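Local structure of bifunctional protein FolD (Thermus thermophilus, 6V6Y) at residues 37-41 against 42-46; 215-218 against 219-223; 229-233 against 234-238; 241-244 against 245-248. The protein probably catalyses the NADP-dependent oxidation of 5,10-methylenetetrahydrofolate to 5,10-methenyltetrahydrofolate and the hydrolysis of that product to 10-formyltetrahydrofolate. One frame throughout, in Å; residues are numbered along the deposited sequence.

Interaction 1. Residues 37-41 against 42-46; sequences LGEDP and ASVAY
Asp40 turns its carboxylate back over the first turn of helix 41-57, where one oxygen, OD2, accepts from both donors of Ser43, OG and the backbone N. This N-cap lies in the catalytic domain, where the loop after strand 31-37 runs into the helix. The aspartate has CG anti to its backbone N (chi1 169°), which swings the carboxylate toward the residue three places on. Ser43 holds OG beside its own backbone N, and the hydroxyl gives its proton to OD2 over a distance of 2.7 Å from OG, using the lone pair directed away from OD1. The backbone bond is less regular: Ser43 N lies 3.2 Å from Asp40 OD2 and meets it from above the carboxylate plane, with an N-H...O angle of 136°. The same aspartate also starts the i to i+4 hydrogen bonding of the helix, since Val44 N is bonded to Asp40 O at 2.8 Å; Ala45 N follows with Pro41 O.

Pro41 suits the first position of the helix because its nitrogen has no hydrogen to leave without a partner and its ring fixes phi at a helical value. Val44 lays CG2 over the start of the helix, 3.3 Å from Asp40 O, while the Glu39 side chain passes obliquely by the same methyl group. The acid end of Glu39 belongs to Arg36, with which it forms a salt bridge. The Ser43 side chain also touches Gln94 and Pro96 of a loop. A carboxylate at this end of a helix faces the positive end of the helix dipole, and with two donors on one oxygen Asp40 is probably held in its ionised form.

Interaction 2. Residues 215-218 against 219-223; sequences EWVR and EGAIV
Val217 and Val223 meet tip to tip across a type II beta turn, Arg218 to Ala221, that leads the chain into strand 222-225 of the parallel sheet in the Rossmann-like NAD(P)-binding domain. The packed side of the turn is entirely aliphatic. A chi1 close to 180° (-175°) carries Val217 CG1 to the side of its carbonyl carbon, and from there it touches two residues of the outgoing chain: Ala221 CB at 3.8 Å and Val223 CG2, also at 3.8 Å. Ala221 and Val223 alternate with Ile222, which points away, so both can face Val217. A methyl group is enough at Ala221, the last residue of the turn, where the backbone lies nearer to that of Val217 than it does at Val223; the branched valines fill the wider part beyond. Val246 covers Val217 from a neighbouring loop, and Leu250 of strand 249-250 lies against Val223.

The outer side is different in kind. Arg218 and Glu219 are exposed; the arginine's CG lies against Glu219 N before the chain runs on, extended from CG to NE, and gives NH1 to the carbonyl oxygen of Arg198. Gly220 takes the third position of the turn with a positive phi of 73°, the conformation a type II turn asks for there and one that a residue without a side chain adopts at little cost. The turn is closed by Ala221 N, which bonds to Arg218 O at 3.0 Å with an N-H...O angle of 139°; Ala221 CB lies 3.2 Å from that same Arg218 O.

Interaction 3. Residues 229-233 against 234-238; sequences NRVEG and RLLGD
Asn229 sends its amide nitrogen into a double engagement with the partner strand and with Asp238 just beyond it. ND2 bonds to Asp238 OD1 at 2.9 Å in an almost straight bond (174°) that lies in the amide plane, and to Leu236 O at 2.8 Å from above the carbonyl plane. The torsion that sets CG beside the backbone N (chi1 -54°) brings the amide over that oxygen. Leu236 O is therefore shared, for Asn229 N also bonds to it, at 2.7 Å.

With both its hydrogens engaged, the amide is held against rotation. Asp238 is satisfied from several sides: OD2 takes the backbone N-H groups of Val206 and Gly207, and OD1 adds a weak bond from Arg208 N. Main-chain pairing continues through Leu236 N to Asn229 O and through mutual bonds between Val231 and Arg234.

Aliphatic groups meet on each face. The CG methylene of Arg230 lies beside Leu235 CD2, 3.9 Å away, while the Val231 side chain slants across that of Leu236, CG1 to CD2 4.1 Å, on the side packed by Pro209. The type I' turn needs positive phi at both central residues; Gly233 adopts it easily, and Glu232 adopts it too. The result is a two-stranded antiparallel hairpin, whose base presents Asn229 to the bound NADP in the cofactor pocket.

Interaction 4. Residues 241-244 against 245-248; sequences PEVA and EVAF
Val243 has its CG1 swung to the far side from the backbone N (chi1 162°), and this turns the methyl group toward Ala247 CB, 4.0 Å away. With Val246 CG1 anti to the carbonyl carbon (chi1 -63°), CG2 falls between the backbone N and the carbonyl carbon, 3.2 Å from Val243 O. The oxygen thus sits under aliphatic cover while accepting two backbone donors. Val246 N approaches at 3.0 Å from above the carbonyl plane, and Ala247 N, at 2.9 Å, comes in nearly along the C=O axis.

The first of these bonds spans three residues and the second four, so a 3-10 segment ends here in a wider turn. It belongs to the connection between hairpin 229-236 and strand 249-250 of the parallel sheet in the Rossmann-like domain. Small and beta-branched residues suit its inner side: Val243 and Ala247 both rest on Val223 of strand 222-225, and Val217 packs against Val243.

Glu242 and Glu245 lie on another, more polar side. Glu245 N bonds to Glu242 O at 2.9 Å, and the aliphatic part of Glu245 passes over that carbonyl, with CG 3.3 Å from Glu242 O. The two carboxylates keep apart, Glu242 OE2 lying 5.1 Å from Glu245 OE1. Glu242 instead turns its extended chain to Arg213, in a salt bridge through OE1, which also accepts from Lys214 N.

Interactions 2 and 4 are the closest neighbours, with centres about 7 Å apart, and both lead into strands of one parallel sheet; they join directly where Ala221 O and Phe248 N, and Gly220 N and Val246 O, probably hydrogen-bond. Each pairs an aliphatic inner side with a charged outer one. Interaction 3 is also partly buried but adds side-chain amide bonds to main-chain pairing, and lies beside the cofactor. Interaction 1 is a surface contact and lies in the other, catalytic domain, where a helix cap supplies the chemistry. It touches interaction 3 across the two domains, Ala42 CB lying 3.7 Å from Arg230 CZ.

Interaction 1. Residues 37-41 against 42-46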
loop_
_atom_site.group_PDB
_atom_site.type_symbol
_atom_site.label_atom_id
_atom_site.label_comp_id
_atom_site.label_asym_id
_atom_site.label_seq_id
_atom_site.Cartn_x
_atom_site.Cartn_y
_atom_site.Cartn_z
ATOM N N LEU A 37 -10.734 25.611 -4.634
ATOM C CA LEU A 37 -10.328 26.865 -4.013
ATOM C C LEU A 37 -9.416 27.610 -4.981
ATOM O O LEU A 37 -8.512 27.009 -5.566
ATOM C CB LEU A 37 -9.617 26.615 -2.679
ATOM C CG LEU A 37 -10.540 26.571 -1.451
ATOM C CD1 LEU A 37 -11.433 25.324 -1.468
ATOM C CD2 LEU A 37 -9.772 26.657 -0.135
ATOM N N GLY A 38 -9.675 28.906 -5.180
ATOM C CA GLY A 38 -8.795 29.715 -6.009
ATOM C C GLY A 38 -9.015 29.498 -7.493
ATOM O O GLY A 38 -9.976 28.855 -7.923
ATOM N N GLU A 39 -8.073 30.014 -8.288
ATOM C CA GLU A 39 -8.238 30.106 -9.734
ATOM C C GLU A 39 -7.018 29.569 -10.490
ATOM O O GLU A 39 -6.649 30.090 -11.548
ATOM C CB GLU A 39 -8.532 31.550 -10.149
ATOM C CG GLU A 39 -9.858 32.125 -9.601
ATOM C CD GLU A 39 -11.096 31.377 -10.115
ATOM O OE1 GLU A 39 -11.187 31.118 -11.335
ATOM O OE2 GLU A 39 -11.984 31.046 -9.298
ATOM N N ASP A 40 -6.385 28.508 -9.990
ATOM C CA ASP A 40 -5.248 27.935 -10.710
ATOM C C ASP A 40 -5.702 27.459 -12.090
ATOM O O ASP A 40 -6.653 26.667 -12.188
ATOM C CB ASP A 40 -4.614 26.776 -9.931
ATOM C CG ASP A 40 -3.593 25.991 -10.770
ATOM O OD1 ASP A 40 -2.756 26.626 -11.445
ATOM O OD2 ASP A 40 -3.634 24.736 -10.760
ATOM N N PRO A 41 -5.060 27.917 -13.171
ATOM C CA PRO A 41 -5.608 27.662 -14.512
ATOM C C PRO A 41 -5.655 26.196 -14.871
ATOM O O PRO A 41 -6.575 25.768 -15.580
ATOM C CB PRO A 41 -4.649 28.435 -15.434
ATOM C CG PRO A 41 -4.021 29.469 -14.549
ATOM C CD PRO A 41 -3.889 28.805 -13.213
ATOM N N ALA A 42 -4.672 25.415 -14.425
ATOM C CA ALA A 42 -4.746 23.975 -14.621
ATOM C C ALA A 42 -5.879 23.379 -13.798
ATOM O O ALA A 42 -6.563 22.453 -14.249
ATOM C CB ALA A 42 -3.414 23.323 -14.257
ATOM N N SER A 43 -6.093 23.895 -12.586
ATOM C CA SER A 43 -7.197 23.398 -11.773
ATOM C C SER A 43 -8.541 23.729 -12.416
ATOM O O SER A 43 -9.415 22.859 -12.523
ATOM C CB SER A 43 -7.108 23.973 -10.361
ATOM O OG SER A 43 -5.893 23.590 -9.739
ATOM N N VAL A 44 -8.709 24.969 -12.886
ATOM C CA VAL A 44 -9.948 25.356 -13.564
ATOM C C VAL A 44 -10.264 24.397 -14.707
ATOM O O VAL A 44 -11.384 23.875 -14.813
ATOM C CB VAL A 44 -9.851 26.807 -14.063
ATOM C CG1 VAL A 44 -11.063 27.149 -14.904
ATOM C CG2 VAL A 44 -9.717 27.754 -12.878
ATOM N N ALA A 45 -9.270 24.128 -15.566
ATOM C CA ALA A 45 -9.500 23.284 -16.738
ATOM C C ALA A 45 -9.875 21.850 -16.346
ATOM O O ALA A 45 -10.785 21.253 -16.941
ATOM C CB ALA A 45 -8.260 23.296 -17.630
ATOM N N TYR A 46 -9.183 21.280 -15.352
ATOM C CA TYR A 46 -9.486 19.921 -14.907
ATOM C C TYR A 46 -10.923 19.799 -14.412
ATOM O O TYR A 46 -11.654 18.886 -14.815
ATOM C CB TYR A 46 -8.515 19.503 -13.798
ATOM C CG TYR A 46 -7.270 18.838 -14.313
ATOM C CD1 TYR A 46 -7.318 18.031 -15.448
ATOM C CD2 TYR A 46 -6.038 19.021 -13.676
ATOM C CE1 TYR A 46 -6.179 17.413 -15.934
ATOM C CE2 TYR A 46 -4.888 18.409 -14.157
ATOM C CZ TYR A 46 -4.965 17.606 -15.291
ATOM O OH TYR A 46 -3.836 16.977 -15.792
#

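Interaction 2. Residues 215-218 against 219-223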
loop_
_atom_site.group_PDB
_atom_site.type_symbol
_atom_site.label_atom_id
_atom_site.label_comp_id
_atom_site.label_asym_id
_atom_site.label_seq_id
_atom_site.Cartn_x
_atom_site.Cartn_y
_atom_site.Cartn_z
ATOM N N GLU A 215 16.508 4.151 -25.231
ATOM C CA GLU A 215 17.466 3.234 -24.627
ATOM C C GLU A 215 16.986 2.728 -23.276
ATOM O O GLU A 215 17.442 1.668 -22.825
ATOM C CB GLU A 215 18.825 3.916 -24.468
ATOM C CG GLU A 215 19.554 4.138 -25.771
ATOM C CD GLU A 215 19.085 5.396 -26.487
ATOM O OE1 GLU A 215 18.480 6.283 -25.817
ATOM O OE2 GLU A 215 19.321 5.486 -27.722
ATOM N N TRP A 216 16.078 3.468 -22.625
ATOM C CA TRP A 216 15.489 3.038 -21.367
ATOM C C TRP A 216 14.454 1.939 -21.537
ATOM O O TRP A 216 14.012 1.374 -20.530
ATOM C CB TRP A 216 14.800 4.193 -20.651
ATOM C CG TRP A 216 15.593 5.439 -20.412
ATOM C CD1 TRP A 216 16.599 5.958 -21.185
ATOM C CD2 TRP A 216 15.393 6.363 -19.336
ATOM N NE1 TRP A 216 17.044 7.142 -20.644
ATOM C CE2 TRP A 216 16.323 7.411 -19.508
ATOM C CE3 TRP A 216 14.532 6.392 -18.224
ATOM C CZ2 TRP A 216 16.418 8.479 -18.612
ATOM C CZ3 TRP A 216 14.627 7.448 -17.335
ATOM C CH2 TRP A 216 15.565 8.482 -17.538
ATOM N N VAL A 217 14.027 1.643 -22.761
ATOM C CA VAL A 217 12.831 0.842 -22.978
ATOM C C VAL A 217 13.212 -0.498 -23.585
ATOM O O VAL A 217 13.994 -0.563 -24.542
ATOM C CB VAL A 217 11.806 1.590 -23.851
ATOM C CG1 VAL A 217 10.521 0.785 -23.970
ATOM C CG2 VAL A 217 11.513 2.946 -23.242
ATOM N N ARG A 218 12.639 -1.559 -23.030
ATOM C CA ARG A 218 12.770 -2.897 -23.582
ATOM C C ARG A 218 12.054 -3.016 -24.923
ATOM O O ARG A 218 10.926 -2.536 -25.093
ATOM C CB ARG A 218 12.181 -3.906 -22.599
ATOM C CG ARG A 218 12.345 -5.353 -22.979
ATOM C CD ARG A 218 12.058 -6.231 -21.770
ATOM N NE ARG A 218 11.883 -7.625 -22.156
ATOM C CZ ARG A 218 11.617 -8.607 -21.304
ATOM N NH1 ARG A 218 11.501 -8.337 -20.014
ATOM N NH2 ARG A 218 11.461 -9.855 -21.740
ATOM N N GLU A 219 12.698 -3.700 -25.862
ATOM C CA GLU A 219 12.069 -4.013 -27.139
ATOM C C GLU A 219 10.712 -4.683 -26.924
ATOM O O GLU A 219 10.590 -5.632 -26.143
ATOM C CB GLU A 219 12.996 -4.922 -27.962
ATOM C CG GLU A 219 12.461 -5.321 -29.333
ATOM C CD GLU A 219 12.389 -4.133 -30.299
ATOM O OE1 GLU A 219 13.381 -3.360 -30.359
ATOM O OE2 GLU A 219 11.343 -3.966 -30.993
ATOM N N GLY A 220 9.687 -4.170 -27.613
ATOM C CA GLY A 220 8.343 -4.721 -27.494
ATOM C C GLY A 220 7.618 -4.416 -26.196
ATOM O O GLY A 220 6.635 -5.092 -25.874
ATOM N N ALA A 221 8.067 -3.422 -25.438
ATOM C CA ALA A 221 7.404 -3.094 -24.185
ATOM C C ALA A 221 6.093 -2.367 -24.448
ATOM O O ALA A 221 5.924 -1.700 -25.473
ATOM C CB ALA A 221 8.305 -2.229 -23.311
ATOM N N ILE A 222 5.154 -2.520 -23.516
ATOM C CA ILE A 222 3.940 -1.704 -23.471
ATOM C C ILE A 222 4.231 -0.517 -22.562
ATOM O O ILE A 222 4.517 -0.700 -21.373
ATOM C CB ILE A 222 2.745 -2.513 -22.943
ATOM C CG1 ILE A 222 2.639 -3.862 -23.659
ATOM C CG2 ILE A 222 1.446 -1.697 -22.998
ATOM C CD1 ILE A 222 1.849 -3.835 -24.917
ATOM N N VAL A 223 4.169 0.695 -23.107
ATOM C CA VAL A 223 4.563 1.903 -22.387
ATOM C C VAL A 223 3.326 2.769 -22.153
ATOM O O VAL A 223 2.641 3.163 -23.108
ATOM C CB VAL A 223 5.652 2.674 -23.145
ATOM C CG1 VAL A 223 6.008 3.957 -22.399
ATOM C CG2 VAL A 223 6.893 1.789 -23.328
#

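Interaction 3. Residues 229-233 against 234-238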
loop_
_atom_site.group_PDB
_atom_site.type_symbol
_atom_site.label_atom_id
_atom_site.label_comp_id
_atom_site.label_asym_id
_atom_site.label_seq_id
_atom_site.Cartn_x
_atom_site.Cartn_y
_atom_site.Cartn_z
ATOM N N ASN A 229 2.757 17.429 -19.190
ATOM C CA ASN A 229 3.679 18.546 -18.996
ATOM C C ASN A 229 3.328 19.668 -19.976
ATOM O O ASN A 229 3.540 19.537 -21.190
ATOM C CB ASN A 229 5.128 18.088 -19.166
ATOM C CG ASN A 229 5.476 16.905 -18.266
ATOM O OD1 ASN A 229 5.726 17.069 -17.077
ATOM N ND2 ASN A 229 5.472 15.705 -18.834
ATOM N N ARG A 230 2.779 20.762 -19.436
ATOM C CA ARG A 230 2.472 21.963 -20.208
ATOM C C ARG A 230 3.779 22.645 -20.600
ATOM O O ARG A 230 4.484 23.193 -19.746
ATOM C CB ARG A 230 1.588 22.896 -19.382
ATOM C CG ARG A 230 0.457 22.193 -18.615
ATOM C CD ARG A 230 0.036 22.961 -17.357
ATOM N NE ARG A 230 -1.035 23.934 -17.603
ATOM C CZ ARG A 230 -2.315 23.628 -17.824
ATOM N NH1 ARG A 230 -2.706 22.355 -17.836
ATOM N NH2 ARG A 230 -3.213 24.595 -18.032
ATOM N N VAL A 231 4.116 22.598 -21.889
ATOM C CA VAL A 231 5.385 23.104 -22.405
ATOM C C VAL A 231 5.133 23.695 -23.790
ATOM O O VAL A 231 4.726 22.974 -24.710
ATOM C CB VAL A 231 6.462 22.003 -22.475
ATOM C CG1 VAL A 231 7.582 22.402 -23.427
ATOM C CG2 VAL A 231 7.022 21.726 -21.080
ATOM N N GLU A 232 5.370 25.004 -23.939
ATOM C CA GLU A 232 5.212 25.694 -25.221
ATOM C C GLU A 232 3.787 25.539 -25.746
ATOM O O GLU A 232 3.560 25.251 -26.926
ATOM C CB GLU A 232 6.229 25.192 -26.254
ATOM C CG GLU A 232 7.662 25.097 -25.755
ATOM C CD GLU A 232 8.619 25.961 -26.560
ATOM O OE1 GLU A 232 9.750 25.500 -26.840
ATOM O OE2 GLU A 232 8.243 27.102 -26.911
ATOM N N GLY A 233 2.819 25.688 -24.840
ATOM C CA GLY A 233 1.415 25.609 -25.207
ATOM C C GLY A 233 0.950 24.235 -25.658
ATOM O O GLY A 233 -0.223 24.040 -26.003
ATOM N N ARG A 234 1.872 23.278 -25.668
ATOM C CA ARG A 234 1.574 21.883 -25.946
ATOM C C ARG A 234 1.449 21.085 -24.647
ATOM O O ARG A 234 1.699 21.573 -23.536
ATOM C CB ARG A 234 2.656 21.261 -26.832
ATOM C CG ARG A 234 2.788 21.887 -28.194
ATOM C CD ARG A 234 3.256 20.858 -29.212
ATOM N NE ARG A 234 2.252 20.631 -30.254
ATOM C CZ ARG A 234 2.011 19.454 -30.827
ATOM N NH1 ARG A 234 2.701 18.375 -30.464
ATOM N NH2 ARG A 234 1.076 19.358 -31.767
ATOM N N LEU A 235 1.034 19.834 -24.803
ATOM C CA LEU A 235 1.012 18.871 -23.715
ATOM C C LEU A 235 2.019 17.786 -24.053
ATOM O O LEU A 235 1.909 17.136 -25.101
ATOM C CB LEU A 235 -0.385 18.292 -23.512
ATOM C CG LEU A 235 -1.295 19.280 -22.783
ATOM C CD1 LEU A 235 -2.609 18.641 -22.380
ATOM C CD2 LEU A 235 -0.562 19.829 -21.583
ATOM N N LEU A 236 3.018 17.626 -23.192
ATOM C CA LEU A 236 4.091 16.661 -23.392
ATOM C C LEU A 236 4.007 15.584 -22.322
ATOM O O LEU A 236 3.853 15.898 -21.134
ATOM C CB LEU A 236 5.458 17.346 -23.336
ATOM C CG LEU A 236 6.106 17.671 -24.677
ATOM C CD1 LEU A 236 5.149 18.467 -25.573
ATOM C CD2 LEU A 236 7.399 18.429 -24.426
ATOM N N GLY A 237 4.103 14.326 -22.741
ATOM C CA GLY A 237 4.213 13.234 -21.800
ATOM C C GLY A 237 5.586 13.196 -21.140
ATOM O O GLY A 237 6.479 14.001 -21.415
ATOM N N ASP A 238 5.739 12.246 -20.213
ATOM C CA ASP A 238 7.051 11.988 -19.630
ATOM C C ASP A 238 7.911 11.114 -20.515
ATOM O O ASP A 238 9.097 10.944 -20.227
ATOM C CB ASP A 238 6.939 11.298 -18.278
ATOM C CG ASP A 238 6.190 12.111 -17.276
ATOM O OD1 ASP A 238 6.260 13.356 -17.338
ATOM O OD2 ASP A 238 5.539 11.493 -16.413
#

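Interaction 4. Residues 241-244 against 245-248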
loop_
_atom_site.group_PDB
_atom_site.type_symbol
_atom_site.label_atom_id
_atom_site.label_comp_id
_atom_site.label_asym_id
_atom_site.label_seq_id
_atom_site.Cartn_x
_atom_site.Cartn_y
_atom_site.Cartn_z
ATOM N N PRO A 241 8.734 10.715 -27.640
ATOM C CA PRO A 241 8.054 10.023 -28.759
ATOM C C PRO A 241 8.937 9.054 -29.526
ATOM O O PRO A 241 8.402 8.135 -30.156
ATOM C CB PRO A 241 7.558 11.170 -29.662
ATOM C CG PRO A 241 8.040 12.449 -29.037
ATOM C CD PRO A 241 8.437 12.157 -27.613
ATOM N N GLU A 242 10.268 9.186 -29.461
ATOM C CA GLU A 242 11.134 8.194 -30.092
ATOM C C GLU A 242 10.888 6.782 -29.569
ATOM O O GLU A 242 11.280 5.812 -30.228
ATOM C CB GLU A 242 12.599 8.564 -29.878
ATOM C CG GLU A 242 13.081 8.323 -28.454
ATOM C CD GLU A 242 14.507 8.798 -28.230
ATOM O OE1 GLU A 242 15.041 8.591 -27.111
ATOM O OE2 GLU A 242 15.093 9.374 -29.180
ATOM N N VAL A 243 10.249 6.648 -28.401
ATOM C CA VAL A 243 10.008 5.340 -27.788
ATOM C C VAL A 243 9.091 4.490 -28.661
ATOM O O VAL A 243 9.134 3.252 -28.586
ATOM C CB VAL A 243 9.463 5.556 -26.342
ATOM C CG1 VAL A 243 8.762 4.311 -25.775
ATOM C CG2 VAL A 243 10.602 5.994 -25.413
ATOM N N ALA A 244 8.295 5.129 -29.537
ATOM C CA ALA A 244 7.497 4.403 -30.525
ATOM C C ALA A 244 8.351 3.542 -31.457
ATOM O O ALA A 244 7.817 2.624 -32.096
ATOM C CB ALA A 244 6.657 5.387 -31.342
ATOM N N GLU A 245 9.666 3.800 -31.538
ATOM C CA GLU A 245 10.539 2.967 -32.361
ATOM C C GLU A 245 10.816 1.610 -31.724
ATOM O O GLU A 245 11.149 0.653 -32.432
ATOM C CB GLU A 245 11.880 3.658 -32.608
ATOM C CG GLU A 245 11.840 4.975 -33.363
ATOM C CD GLU A 245 13.186 5.696 -33.353
ATOM O OE1 GLU A 245 13.181 6.938 -33.213
ATOM O OE2 GLU A 245 14.246 5.029 -33.466
ATOM N N VAL A 246 10.756 1.516 -30.396
ATOM C CA VAL A 246 11.112 0.295 -29.689
ATOM C C VAL A 246 9.888 -0.382 -29.080
ATOM O O VAL A 246 9.834 -1.610 -28.998
ATOM C CB VAL A 246 12.184 0.582 -28.611
ATOM C CG1 VAL A 246 13.474 1.094 -29.256
ATOM C CG2 VAL A 246 11.659 1.583 -27.606
ATOM N N ALA A 247 8.890 0.392 -28.666
ATOM C CA ALA A 247 7.774 -0.169 -27.920
ATOM C C ALA A 247 6.801 -0.869 -28.855
ATOM O O ALA A 247 6.657 -0.494 -30.021
ATOM C CB ALA A 247 7.053 0.927 -27.135
ATOM N N PHE A 248 6.143 -1.909 -28.336
ATOM C CA PHE A 248 5.060 -2.532 -29.081
ATOM C C PHE A 248 3.817 -1.643 -29.091
ATOM O O PHE A 248 3.040 -1.654 -30.055
ATOM C CB PHE A 248 4.753 -3.900 -28.478
ATOM C CG PHE A 248 3.501 -4.553 -29.024
ATOM C CD1 PHE A 248 2.286 -4.430 -28.350
ATOM C CD2 PHE A 248 3.545 -5.310 -30.196
ATOM C CE1 PHE A 248 1.132 -5.033 -28.837
ATOM C CE2 PHE A 248 2.395 -5.928 -30.693
ATOM C CZ PHE A 248 1.184 -5.786 -30.014
#